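Local coordinates for periplasmic binding protein (Thermotoga lettingae TMO, PDB 4RY8) that binds 5-methylthioribose between its two lobes and probably serves as the solute-binding component of a sugar transporter, at residues A212-M217 / I237-Q242; I140-G145 / D206-G211; Q38-E43 / L261-A266; S28-Y33 / I77-P82. All coordinates share one frame; numbering follows the deposited sequence.

Contact 1 (A212-M217 / I237-Q242); sequences AVRAIM and IQMMIQ
Met239 carries this contact with the tip of its side chain. Its methyl CE lies against Val213, 4.0 Å from Val213 CG1, and the two side chains run past each other in opposite directions. The next residue, Arg214, crosses the Met239 chain at about a right angle. Arg214 NH2 comes 3.7 Å from Met239 SD, obliquely to the guanidinium group, and no hydrogen bond joins them. The Met239 chain bends at its last torsion (chi3 55°), which turns CE back toward the valine while SD stays beside the arginine. The Arg214 chain is extended from CG to NE and brings its guanidinium to the sulfur. The contact joins two helices, 206-219 and 234-240, that follow successive strands in the alternating alpha/beta lobe of a periplasmic binding protein. Trp247 on strand 247-252 touches both Val213 and Met239, so the sheet forms the floor below them. Val227 of strand 226-230 also touches Val213. Farther out, Met217 approaches Gln242 where helix 234-240 has given way to a loop. Both are partly exposed. The backbone O of Gln242 is hydrogen-bonded to Arg288 NH2, and Met239 O accepts a bond from Ser245 OG.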
# COMPACT_ATOMS: atom_id res chain seq x y z
N ALA C 212 19.45 -7.01 15.20
CA ALA C 212 18.40 -7.72 15.92
C ALA C 212 18.50 -9.23 15.76
O ALA C 212 18.42 -9.98 16.74
CB ALA C 212 17.03 -7.24 15.47
N VAL C 213 18.74 -9.66 14.52
CA VAL C 213 18.87 -11.09 14.22
C VAL C 213 20.07 -11.71 14.87
O VAL C 213 19.99 -12.83 15.38
CB VAL C 213 18.94 -11.31 12.68
CG1 VAL C 213 19.23 -12.77 12.33
CG2 VAL C 213 17.62 -10.87 12.05
N ARG C 214 21.22 -11.01 14.85
CA ARG C 214 22.40 -11.53 15.48
C ARG C 214 22.20 -11.63 17.00
O ARG C 214 22.63 -12.58 17.60
CB ARG C 214 23.61 -10.67 15.16
CG ARG C 214 23.96 -10.61 13.71
CD ARG C 214 25.10 -9.66 13.50
NE ARG C 214 25.35 -9.57 12.07
CZ ARG C 214 25.63 -8.45 11.40
NH1 ARG C 214 25.69 -7.26 12.02
NH2 ARG C 214 25.82 -8.53 10.09
N ALA C 215 21.54 -10.65 17.61
CA ALA C 215 21.22 -10.73 19.03
C ALA C 215 20.39 -11.98 19.35
O ALA C 215 20.69 -12.71 20.29
CB ALA C 215 20.47 -9.47 19.46
N ILE C 216 19.37 -12.21 18.53
CA ILE C 216 18.48 -13.38 18.65
C ILE C 216 19.26 -14.71 18.51
O ILE C 216 19.08 -15.65 19.30
CB ILE C 216 17.33 -13.32 17.60
CG1 ILE C 216 16.35 -12.23 18.02
CG2 ILE C 216 16.60 -14.66 17.52
CD1 ILE C 216 15.51 -11.71 16.89
N MET C 217 20.14 -14.78 17.53
CA MET C 217 20.82 -16.03 17.29
C MET C 217 21.84 -16.28 18.41
O MET C 217 21.98 -17.40 18.88
CB MET C 217 21.45 -16.04 15.91
CG MET C 217 20.38 -15.99 14.81
SD MET C 217 21.06 -16.11 13.15
CE MET C 217 22.33 -14.87 13.15
N ILE C 237 20.23 -11.37 2.23
CA ILE C 237 19.94 -12.74 1.69
C ILE C 237 20.68 -13.86 2.43
O ILE C 237 20.04 -14.86 2.89
CB ILE C 237 20.21 -12.77 0.18
CG1 ILE C 237 19.12 -11.94 -0.54
CG2 ILE C 237 20.26 -14.21 -0.34
CD1 ILE C 237 19.46 -11.53 -1.98
N GLN C 238 22.00 -13.70 2.57
CA GLN C 238 22.86 -14.73 3.21
C GLN C 238 22.40 -14.95 4.61
O GLN C 238 22.34 -16.07 5.09
CB GLN C 238 24.32 -14.27 3.31
CG GLN C 238 25.06 -14.22 2.00
CD GLN C 238 26.28 -13.30 2.07
OE1 GLN C 238 26.59 -12.68 3.11
NE2 GLN C 238 26.99 -13.22 0.97
N MET C 239 22.13 -13.86 5.31
CA MET C 239 21.66 -14.00 6.65
C MET C 239 20.22 -14.55 6.76
O MET C 239 19.88 -15.14 7.79
CB MET C 239 21.77 -12.65 7.36
CG MET C 239 23.18 -12.15 7.65
SD MET C 239 23.12 -10.63 8.65
CE MET C 239 22.14 -11.22 10.01
N MET C 240 19.37 -14.33 5.75
CA MET C 240 18.00 -14.86 5.75
C MET C 240 18.00 -16.38 5.50
O MET C 240 17.21 -17.11 6.07
CB MET C 240 17.11 -14.16 4.72
CG MET C 240 16.72 -12.70 5.10
SD MET C 240 15.82 -11.69 3.89
CE MET C 240 14.19 -12.43 4.08
N ILE C 241 18.89 -16.84 4.67
CA ILE C 241 18.81 -18.25 4.26
C ILE C 241 19.50 -19.23 5.20
O ILE C 241 19.47 -20.44 4.98
CB ILE C 241 19.28 -18.45 2.80
CG1 ILE C 241 20.79 -18.22 2.66
CG2 ILE C 241 18.48 -17.53 1.90
CD1 ILE C 241 21.32 -18.50 1.28
N GLN C 242 20.14 -18.71 6.24
CA GLN C 242 20.75 -19.55 7.28
C GLN C 242 19.72 -20.47 7.92
O GLN C 242 18.55 -20.09 8.12
CB GLN C 242 21.33 -18.68 8.42
CG GLN C 242 22.57 -17.86 8.09
CD GLN C 242 23.08 -17.06 9.28
OE1 GLN C 242 22.49 -17.08 10.37
NE2 GLN C 242 24.18 -16.35 9.09

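Contact 2 (I140-G145 / D206-G211); sequences IYVNVG and DEFAKG
Phe208 fills the gap between helix 206-219 and the end of strand 137-142. This is the helix-on-sheet packing of the alpha/beta lobe of a periplasmic binding protein. The strand runs beside strand 200-203, and the chain leaves that neighbour to enter the helix. The Phe208 side chain starts with CB against Val142, 3.7 Å from Val142 CG1. That same methyl also lies near CG and CD1, so it covers the root of the ring. With CG anti to its own carbonyl carbon (chi1 -72°), the ring is carried along the strand toward residues 143 and 144. Phe208 CD2 then meets the backbone, 3.5 Å from Val142 O, at an oblique angle to the ring. Phe208 CE2 lies 3.8 Å from Asn143 CA. Phe208 CZ, at the tip, reaches Val144 CG1. Thr180 and Thr184 of helix 180-194 also touch the ring, and Trp205 meets it edge-to-face. The contact is buried and mostly apolar, with one backbone oxygen against the ring. The methylthioribose lies about 6 Å from the Phe208 side chain, so this packing lies close to the sugar site. Asn143 points its CB away from the helix. Its amide is tied back to the strand: Asn143 ND2 donates to Tyr141 OH over 3.0 Å, with the oxygen nearly in the amide plane and an N-H...O angle of 168°.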
# COMPACT_ATOMS: atom_id res chain seq x y z
N ILE C 140 8.73 -6.00 19.19
CA ILE C 140 9.88 -5.07 19.34
C ILE C 140 10.08 -4.30 18.05
O ILE C 140 10.42 -4.85 17.02
CB ILE C 140 11.17 -5.77 19.79
CG1 ILE C 140 10.92 -6.41 21.19
CG2 ILE C 140 12.35 -4.77 19.81
CD1 ILE C 140 11.94 -7.41 21.66
N TYR C 141 9.83 -3.00 18.11
CA TYR C 141 9.87 -2.13 16.93
C TYR C 141 11.23 -1.45 16.88
O TYR C 141 11.61 -0.73 17.82
CB TYR C 141 8.81 -1.07 17.09
CG TYR C 141 8.65 -0.03 15.99
CD1 TYR C 141 8.68 -0.37 14.64
CD2 TYR C 141 8.30 1.26 16.30
CE1 TYR C 141 8.49 0.58 13.67
CE2 TYR C 141 8.11 2.21 15.34
CZ TYR C 141 8.17 1.85 14.02
OH TYR C 141 7.92 2.79 13.08
N VAL C 142 11.93 -1.60 15.77
CA VAL C 142 13.25 -0.98 15.64
C VAL C 142 13.22 0.09 14.55
O VAL C 142 13.13 -0.21 13.33
CB VAL C 142 14.35 -1.96 15.38
CG1 VAL C 142 15.69 -1.32 15.69
CG2 VAL C 142 14.15 -3.27 16.14
N ASN C 143 13.21 1.33 15.01
CA ASN C 143 13.13 2.47 14.13
C ASN C 143 13.38 3.70 14.96
O ASN C 143 13.34 3.62 16.19
CB ASN C 143 11.74 2.55 13.48
CG ASN C 143 11.70 3.46 12.27
OD1 ASN C 143 12.73 3.79 11.66
ND2 ASN C 143 10.51 3.84 11.89
N VAL C 144 13.67 4.80 14.26
CA VAL C 144 13.99 6.09 14.89
C VAL C 144 13.43 7.23 14.05
O VAL C 144 13.32 7.11 12.83
CB VAL C 144 15.52 6.28 15.00
CG1 VAL C 144 16.19 4.98 15.35
CG2 VAL C 144 16.14 6.78 13.71
N GLY C 145 13.06 8.33 14.70
CA GLY C 145 12.56 9.51 14.01
C GLY C 145 13.65 10.35 13.37
O GLY C 145 14.84 10.06 13.53
N ASP C 206 17.59 -2.43 6.95
CA ASP C 206 18.26 -3.70 7.13
C ASP C 206 19.41 -3.69 8.14
O ASP C 206 19.71 -4.72 8.72
CB ASP C 206 18.68 -4.42 5.78
CG ASP C 206 19.68 -3.62 4.93
OD1 ASP C 206 20.04 -2.48 5.26
OD2 ASP C 206 20.16 -4.17 3.89
N GLU C 207 20.05 -2.55 8.39
CA GLU C 207 21.10 -2.46 9.42
C GLU C 207 20.54 -2.66 10.86
O GLU C 207 21.20 -3.29 11.71
CB GLU C 207 21.87 -1.15 9.30
CG GLU C 207 22.71 -1.05 8.04
CD GLU C 207 23.77 -2.13 7.94
OE1 GLU C 207 24.55 -2.34 8.90
OE2 GLU C 207 23.84 -2.78 6.89
N PHE C 208 19.34 -2.19 11.09
CA PHE C 208 18.66 -2.44 12.36
C PHE C 208 18.35 -3.95 12.44
O PHE C 208 18.60 -4.62 13.44
CB PHE C 208 17.32 -1.71 12.43
CG PHE C 208 17.38 -0.20 12.59
CD1 PHE C 208 18.34 0.46 13.38
CD2 PHE C 208 16.35 0.55 12.06
CE1 PHE C 208 18.29 1.83 13.50
CE2 PHE C 208 16.30 1.92 12.20
CZ PHE C 208 17.27 2.56 12.93
N ALA C 209 17.79 -4.49 11.36
CA ALA C 209 17.42 -5.92 11.32
C ALA C 209 18.62 -6.84 11.61
O ALA C 209 18.51 -7.77 12.39
CB ALA C 209 16.80 -6.27 9.96
N LYS C 210 19.77 -6.55 11.00
CA LYS C 210 20.97 -7.38 11.13
C LYS C 210 21.39 -7.46 12.57
O LYS C 210 21.66 -8.50 13.09
CB LYS C 210 22.11 -6.81 10.27
CG LYS C 210 21.72 -6.56 8.82
CD LYS C 210 22.38 -7.46 7.81
CE LYS C 210 23.74 -6.95 7.43
NZ LYS C 210 23.82 -5.56 6.90
N GLY C 211 21.40 -6.32 13.25
CA GLY C 211 21.68 -6.33 14.67
C GLY C 211 20.74 -7.15 15.48
O GLY C 211 21.18 -7.92 16.35

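Contact 3 (Q38-E43 / L261-A266); sequences QSMARE and LAVRAA
Met40 and Val263 face each other where helices 28-44 and 255-270 come together. The segment axes approach to 8.4 Å and make an angle of 39°. Met40 CB packs on Val263 CB at 3.9 Å. Val263 holds CG1 anti to its backbone N (chi1 166°), which brings this methyl over the backbone of the other helix, with Val263 CG1 3.8 Å from Ala41 N. The Met40 chain is bent at chi2 and again at chi3. The bends fold the thioether away from Val263 and lay it along Arg264. Met40 SD rests 3.4 Å from Arg264 CG. The sulfur also lies at the edge of the guanidinium, near its plane, where Arg264 NH1 gives Met40 SD a weak hydrogen bond of 3.5 Å. The arginine is itself kinked at chi3, and its guanidinium folds back so that one face covers Leu261 CA. Its stronger grip lies elsewhere, with NH2 bonded to Leu314 O and NE weakly to Val315 O. Arg264 therefore joins the helix pair to the C-terminal part of the chain. Thr324 and Leu320 of helix 318-326 touch Met40 and Arg264 respectively. The two helices flank the parallel sheet of one lobe, an arrangement typical of the Rossmann-like alpha/beta lobes of periplasmic binding proteins.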
# COMPACT_ATOMS: atom_id res chain seq x y z
N GLN C 38 27.69 5.44 -9.42
CA GLN C 38 28.96 5.46 -10.17
C GLN C 38 28.89 4.75 -11.50
O GLN C 38 29.44 5.24 -12.48
CB GLN C 38 30.09 4.87 -9.33
CG GLN C 38 30.39 5.70 -8.10
CD GLN C 38 31.07 4.91 -7.01
OE1 GLN C 38 31.02 3.68 -6.99
NE2 GLN C 38 31.72 5.61 -6.09
N SER C 39 28.19 3.61 -11.55
CA SER C 39 28.05 2.93 -12.84
C SER C 39 27.18 3.74 -13.80
O SER C 39 27.44 3.68 -14.99
CB SER C 39 27.53 1.49 -12.71
OG SER C 39 26.19 1.44 -12.24
N MET C 40 26.17 4.49 -13.32
CA MET C 40 25.35 5.30 -14.23
C MET C 40 26.18 6.48 -14.74
O MET C 40 26.13 6.80 -15.92
CB MET C 40 24.03 5.80 -13.62
CG MET C 40 23.01 6.33 -14.63
SD MET C 40 22.10 5.07 -15.58
CE MET C 40 22.95 5.00 -17.14
N ALA C 41 26.92 7.14 -13.85
CA ALA C 41 27.76 8.26 -14.28
C ALA C 41 28.77 7.77 -15.31
O ALA C 41 28.99 8.42 -16.33
CB ALA C 41 28.47 8.90 -13.09
N ARG C 42 29.37 6.61 -15.06
CA ARG C 42 30.30 5.99 -16.04
C ARG C 42 29.65 5.85 -17.41
O ARG C 42 30.28 6.10 -18.45
CB ARG C 42 30.75 4.60 -15.59
CG ARG C 42 32.22 4.26 -15.83
CD ARG C 42 32.92 4.03 -14.50
NE ARG C 42 32.25 2.95 -13.77
CZ ARG C 42 32.16 2.84 -12.44
NH1 ARG C 42 32.70 3.75 -11.63
NH2 ARG C 42 31.50 1.82 -11.93
N GLU C 43 28.39 5.42 -17.40
CA GLU C 43 27.65 5.19 -18.63
C GLU C 43 27.29 6.44 -19.43
O GLU C 43 27.25 6.39 -20.67
CB GLU C 43 26.41 4.34 -18.33
CG GLU C 43 26.73 2.84 -18.28
CD GLU C 43 25.59 2.02 -17.70
OE1 GLU C 43 24.42 2.36 -18.00
OE2 GLU C 43 25.87 1.06 -16.94
N LEU C 261 19.22 5.39 -10.98
CA LEU C 261 18.10 6.29 -11.22
C LEU C 261 18.42 7.75 -10.78
O LEU C 261 18.10 8.73 -11.48
CB LEU C 261 16.82 5.79 -10.51
CG LEU C 261 15.64 6.77 -10.50
CD1 LEU C 261 15.26 7.21 -11.91
CD2 LEU C 261 14.42 6.19 -9.80
N ALA C 262 19.04 7.87 -9.63
CA ALA C 262 19.29 9.22 -9.09
C ALA C 262 20.21 9.99 -10.00
O ALA C 262 20.00 11.19 -10.20
CB ALA C 262 19.85 9.15 -7.67
N VAL C 263 21.20 9.31 -10.60
CA VAL C 263 22.13 9.99 -11.48
C VAL C 263 21.45 10.33 -12.80
O VAL C 263 21.63 11.45 -13.31
CB VAL C 263 23.42 9.18 -11.69
CG1 VAL C 263 24.25 9.70 -12.87
CG2 VAL C 263 24.21 9.19 -10.40
N ARG C 264 20.67 9.37 -13.32
CA ARG C 264 19.91 9.56 -14.56
C ARG C 264 19.02 10.73 -14.47
O ARG C 264 18.91 11.46 -15.44
CB ARG C 264 19.00 8.38 -14.88
CG ARG C 264 19.60 7.40 -15.83
CD ARG C 264 18.55 6.69 -16.66
NE ARG C 264 17.45 6.07 -15.89
CZ ARG C 264 17.58 5.05 -15.06
NH1 ARG C 264 18.77 4.51 -14.78
NH2 ARG C 264 16.51 4.55 -14.49
N ALA C 265 18.33 10.88 -13.33
CA ALA C 265 17.42 12.00 -13.11
C ALA C 265 18.16 13.31 -13.16
O ALA C 265 17.72 14.27 -13.80
CB ALA C 265 16.68 11.86 -11.77
N ALA C 266 19.27 13.35 -12.43
CA ALA C 266 20.11 14.51 -12.38
C ALA C 266 20.53 14.88 -13.78
O ALA C 266 20.42 16.02 -14.19
CB ALA C 266 21.31 14.24 -11.52

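Contact 4 (S28-Y33 / I77-P82); sequences SFFERY and IDHGRP. With SR1 (5-S-methyl-5-thio-alpha-D-ribofuranose), chain G.
The first turns of helix 28-44 face the C-terminal end of strand 74-78, with Phe30 CA 10.3 Å from Asp78 CA. Side chains alone bridge this gap. In a periplasmic binding protein such strand ends and helix starts line the cleft between the lobes, and here they hold the methylthioribose. Phe30 turns its edge toward the face of His79, an offset edge-to-face pair with ring planes at 67°. Phe30 CE1 and His79 CE1 are 3.4 Å apart. Phe29 comes from the same helix and packs one ring face against the sugar, with SR1 C2 3.4 Å above the ring plane. With CG anti to the backbone N (chi1 174°), the Phe29 ring is directed to the sugar, and its CD1 sits over the centre of the Phe30 ring. Asp78 stands behind the histidine. Asp78 OD1 accepts a 2.6 Å hydrogen bond from His79 ND1, which fixes the rotation of the imidazole and would tend to polarise it. Asp78 OD2 is 2.8 Å from Tyr33 OH. Asp78 is thus a second-shell residue that positions a first-shell one. Asp103, Gln116, Arg153 and Asp231 hydrogen-bond the sugar from elsewhere in the pocket. His79 NE2 donates to the ring oxygen of the sugar, SR1 O4, at 3.0 Å and 170°, with O4 at the edge of the imidazole.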
# COMPACT_ATOMS: atom_id res chain seq x y z
N SER C 28 25.58 -1.96 3.59
CA SER C 28 25.53 -2.38 2.19
C SER C 28 24.42 -1.73 1.31
O SER C 28 24.67 -1.41 0.15
CB SER C 28 25.49 -3.94 2.10
OG SER C 28 25.23 -4.31 0.75
N PHE C 29 23.22 -1.52 1.82
CA PHE C 29 22.22 -0.74 1.07
C PHE C 29 22.82 0.52 0.47
O PHE C 29 22.71 0.76 -0.72
CB PHE C 29 21.00 -0.37 1.93
CG PHE C 29 20.03 0.55 1.21
CD1 PHE C 29 20.26 1.93 1.11
CD2 PHE C 29 18.93 0.03 0.60
CE1 PHE C 29 19.39 2.76 0.41
CE2 PHE C 29 18.06 0.83 -0.10
CZ PHE C 29 18.28 2.20 -0.19
N PHE C 30 23.49 1.30 1.30
CA PHE C 30 23.98 2.59 0.90
C PHE C 30 25.22 2.43 0.02
O PHE C 30 25.42 3.20 -0.92
CB PHE C 30 24.25 3.45 2.14
CG PHE C 30 23.01 4.04 2.74
CD1 PHE C 30 22.28 4.98 2.03
CD2 PHE C 30 22.58 3.69 4.01
CE1 PHE C 30 21.11 5.54 2.56
CE2 PHE C 30 21.43 4.23 4.55
CZ PHE C 30 20.70 5.17 3.83
N GLU C 31 26.03 1.40 0.27
CA GLU C 31 27.22 1.17 -0.56
C GLU C 31 26.81 0.76 -1.96
O GLU C 31 27.44 1.11 -2.94
CB GLU C 31 28.13 0.09 0.05
CG GLU C 31 28.65 0.43 1.45
CD GLU C 31 29.22 -0.77 2.21
OE1 GLU C 31 29.52 -1.80 1.58
OE2 GLU C 31 29.38 -0.68 3.44
N ARG C 32 25.71 0.03 -2.05
CA ARG C 32 25.25 -0.47 -3.33
C ARG C 32 24.62 0.65 -4.16
O ARG C 32 24.78 0.71 -5.37
CB ARG C 32 24.29 -1.64 -3.12
CG ARG C 32 24.99 -2.91 -2.66
CD ARG C 32 25.77 -3.57 -3.80
NE ARG C 32 27.16 -3.11 -3.87
CZ ARG C 32 27.90 -3.13 -4.97
NH1 ARG C 32 29.15 -2.69 -4.92
NH2 ARG C 32 27.40 -3.59 -6.12
N TYR C 33 23.95 1.56 -3.49
CA TYR C 33 23.37 2.75 -4.14
C TYR C 33 24.48 3.57 -4.75
O TYR C 33 24.41 3.97 -5.93
CB TYR C 33 22.65 3.54 -3.07
CG TYR C 33 22.13 4.91 -3.43
CD1 TYR C 33 22.98 5.98 -3.66
CD2 TYR C 33 20.75 5.14 -3.53
CE1 TYR C 33 22.48 7.25 -3.95
CE2 TYR C 33 20.26 6.40 -3.86
CZ TYR C 33 21.13 7.45 -4.05
OH TYR C 33 20.63 8.72 -4.35
N ILE C 77 20.53 15.57 -3.49
CA ILE C 77 20.45 15.53 -2.06
C ILE C 77 19.83 14.21 -1.55
O ILE C 77 18.65 13.90 -1.75
CB ILE C 77 19.74 16.74 -1.51
CG1 ILE C 77 20.46 17.98 -2.05
CG2 ILE C 77 19.80 16.70 0.01
CD1 ILE C 77 19.88 19.27 -1.57
N ASP C 78 20.68 13.46 -0.84
CA ASP C 78 20.37 12.16 -0.35
C ASP C 78 20.17 12.18 1.17
O ASP C 78 21.13 12.35 1.90
CB ASP C 78 21.55 11.30 -0.70
CG ASP C 78 21.23 9.87 -0.65
OD1 ASP C 78 20.78 9.46 0.42
OD2 ASP C 78 21.43 9.18 -1.69
N HIS C 79 18.94 11.92 1.61
CA HIS C 79 18.52 12.04 2.99
C HIS C 79 18.66 13.50 3.44
O HIS C 79 18.56 14.43 2.62
CB HIS C 79 19.22 11.04 3.89
CG HIS C 79 18.87 9.62 3.59
ND1 HIS C 79 19.05 9.08 2.35
CD2 HIS C 79 18.34 8.65 4.36
CE1 HIS C 79 18.65 7.83 2.36
NE2 HIS C 79 18.22 7.53 3.56
N GLY C 80 18.90 13.70 4.73
CA GLY C 80 19.00 15.03 5.30
C GLY C 80 17.64 15.40 5.84
O GLY C 80 16.72 14.64 5.74
N ARG C 81 17.49 16.60 6.40
CA ARG C 81 16.17 17.05 6.86
C ARG C 81 15.84 18.39 6.25
O ARG C 81 16.74 19.13 5.90
CB ARG C 81 16.15 17.11 8.37
CG ARG C 81 16.19 15.70 8.91
CD ARG C 81 16.19 15.70 10.41
NE ARG C 81 17.53 15.79 10.94
CZ ARG C 81 18.13 16.90 11.36
NH1 ARG C 81 19.35 16.81 11.86
NH2 ARG C 81 17.53 18.08 11.30
N PRO C 82 14.55 18.68 6.06
CA PRO C 82 14.27 19.82 5.22
C PRO C 82 14.59 21.11 5.92
O PRO C 82 14.97 22.05 5.26
CB PRO C 82 12.76 19.73 4.93
CG PRO C 82 12.24 18.57 5.70
CD PRO C 82 13.36 17.91 6.44
CS SR1 G . 18.82 5.89 8.04
S SR1 G . 17.56 5.94 6.79
C5 SR1 G . 17.82 4.23 6.25
C4 SR1 G . 16.87 3.86 5.11
O4 SR1 G . 17.11 4.77 4.09
C1 SR1 G . 17.13 4.13 2.80
O1 SR1 G . 16.07 4.65 2.06
C2 SR1 G . 16.97 2.63 2.98
O2 SR1 G . 15.75 2.02 2.47
C3 SR1 G . 17.09 2.49 4.48
O3 SR1 G . 16.13 1.56 4.97

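How the contacts relate
Contacts 1 and 2 lie in one lobe and share helix 206-219; contacts 3 and 4 share helix 28-44 in the other. Contact 4 lies nearest the centre of the chain; it is buried too, and mixes aromatic rings with polar groups around the ligand. Contacts 2 and 3 are buried and mainly apolar, though a weak arginine-sulfur bond enters contact 3. Contact 1, partly buried, lies farthest out and rests on methionine packing. Neighbours meet directly. Met239 SD of contact 1 touches Lys210 CD of contact 2, and Ala262 CB of contact 3 lies against Tyr33 OH of contact 4. Across the cleft, Asp206 of contact 2 packs on Phe29 of contact 4.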